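Local structure of protein SCO1, mitochondrial (Saccharomyces cerevisiae, 2B7K) at residues R90-P93 with A94-K97. The protein is required for accumulation of cytochrome c oxidase subunits 1 and 2, and is thought to transport copper in mitochondria or insert it into that enzyme. Sequence-based numbering, arbitrary orientation.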
loop_
_atom_site.group_PDB
_atom_site.type_symbol
_atom_site.label_atom_id
_atom_site.label_comp_id
_atom_site.label_asym_id
_atom_site.label_seq_id
_atom_site.Cartn_x
_atom_site.Cartn_y
_atom_site.Cartn_z
ATOM N N ARG A 90 -14.088 -2.015 12.320
ATOM C CA ARG A 90 -13.189 -2.120 13.463
ATOM C C ARG A 90 -11.881 -1.339 13.352
ATOM O O ARG A 90 -11.331 -0.911 14.364
ATOM C CB ARG A 90 -12.847 -3.594 13.721
ATOM C CG ARG A 90 -14.025 -4.442 14.171
ATOM C CD ARG A 90 -13.617 -5.894 14.432
ATOM N NE ARG A 90 -13.237 -6.588 13.202
ATOM C CZ ARG A 90 -12.850 -7.860 13.141
ATOM N NH1 ARG A 90 -12.524 -8.400 11.975
ATOM N NH2 ARG A 90 -12.789 -8.595 14.243
ATOM N N ASP A 91 -11.382 -1.164 12.136
ATOM C CA ASP A 91 -10.109 -0.474 11.936
ATOM C C ASP A 91 -10.184 1.044 11.884
ATOM O O ASP A 91 -10.046 1.662 10.826
ATOM C CB ASP A 91 -9.421 -1.013 10.680
ATOM C CG ASP A 91 -8.836 -2.402 10.891
ATOM O OD1 ASP A 91 -9.020 -2.970 11.989
ATOM O OD2 ASP A 91 -8.190 -2.922 9.964
ATOM N N SER A 92 -10.402 1.630 13.057
ATOM C CA SER A 92 -10.481 3.071 13.218
ATOM C C SER A 92 -9.050 3.606 13.197
ATOM O O SER A 92 -8.084 2.833 13.232
ATOM C CB SER A 92 -11.105 3.397 14.569
ATOM O OG SER A 92 -10.248 2.937 15.599
ATOM N N PRO A 93 -8.893 4.934 13.136
ATOM C CA PRO A 93 -7.532 5.472 13.122
ATOM C C PRO A 93 -6.696 4.992 14.308
ATOM O O PRO A 93 -5.535 4.650 14.138
ATOM C CB PRO A 93 -7.760 6.980 13.126
ATOM C CG PRO A 93 -9.004 7.106 12.293
ATOM C CD PRO A 93 -9.877 5.992 12.838
ATOM N N ALA A 94 -7.286 4.945 15.503
ATOM C CA ALA A 94 -6.547 4.499 16.689
ATOM C C ALA A 94 -6.124 3.031 16.590
ATOM O O ALA A 94 -5.009 2.674 16.970
ATOM C CB ALA A 94 -7.385 4.717 17.951
ATOM N N VAL A 95 -7.016 2.182 16.088
ATOM C CA VAL A 95 -6.708 0.766 15.931
ATOM C C VAL A 95 -5.569 0.564 14.933
ATOM O O VAL A 95 -4.691 -0.276 15.148
ATOM C CB VAL A 95 -7.942 -0.029 15.461
ATOM C CG1 VAL A 95 -7.533 -1.440 15.032
ATOM C CG2 VAL A 95 -8.955 -0.109 16.590
ATOM N N LEU A 96 -5.577 1.326 13.844
ATOM C CA LEU A 96 -4.512 1.206 12.854
ATOM C C LEU A 96 -3.178 1.686 13.412
ATOM O O LEU A 96 -2.137 1.091 13.132
ATOM C CB LEU A 96 -4.851 1.990 11.580
ATOM C CG LEU A 96 -5.967 1.395 10.713
ATOM C CD1 LEU A 96 -6.108 2.216 9.442
ATOM C CD2 LEU A 96 -5.652 -0.052 10.369
ATOM N N LYS A 97 -3.198 2.758 14.199
ATOM C CA LYS A 97 -1.959 3.259 14.784
ATOM C C LYS A 97 -1.331 2.192 15.674
ATOM O O LYS A 97 -0.122 1.961 15.621
ATOM C CB LYS A 97 -2.214 4.527 15.607
ATOM C CG LYS A 97 -2.425 5.775 14.773
ATOM C CD LYS A 97 -2.466 7.045 15.629
ATOM C CE LYS A 97 -3.783 7.190 16.383
ATOM N NZ LYS A 97 -4.012 6.114 17.382
#
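L96 N donates to S92 O over 3.0 Å and K97 N to P93 O over 3.0 Å, the opening i to i+4 bonds of helix 93-100 in this thioredoxin-like domain. S92 is the N-cap: with its hydroxyl turned between the backbone N and the carbonyl carbon (chi1 64°), OG faces the first turn and accepts a weak but straight bond from V95 N at 3.4 Å. P93 follows as the first helical residue, where a missing N-H costs no helix bond. V95 lies back over the loop, its CG2 3.4 Å from R90 O and its CG1 3.7 Å from D91 OD1. The side chain of buried D91 crosses those of V95 and L96 at about a right angle, with OD2 3.9 Å from L96 CD2; OD1 is hydrogen-bonded to S51 OG and OD2 to T85 OG1. The K97 chain, bent at its last two torsions, curls over P93 O, with CG at 3.4 Å; an alanine here would probably strip the methylene and amine cover from beside that carbonyl. The D91 side chain lies about 8 Å from those of C53 and C57, probable copper ligands by analogy with relatives. Cap and carboxylate thus tie the helix start to loop and sheet, and each oxygen of a carboxylate enclosed beside aliphatic groups has a hydroxyl partner.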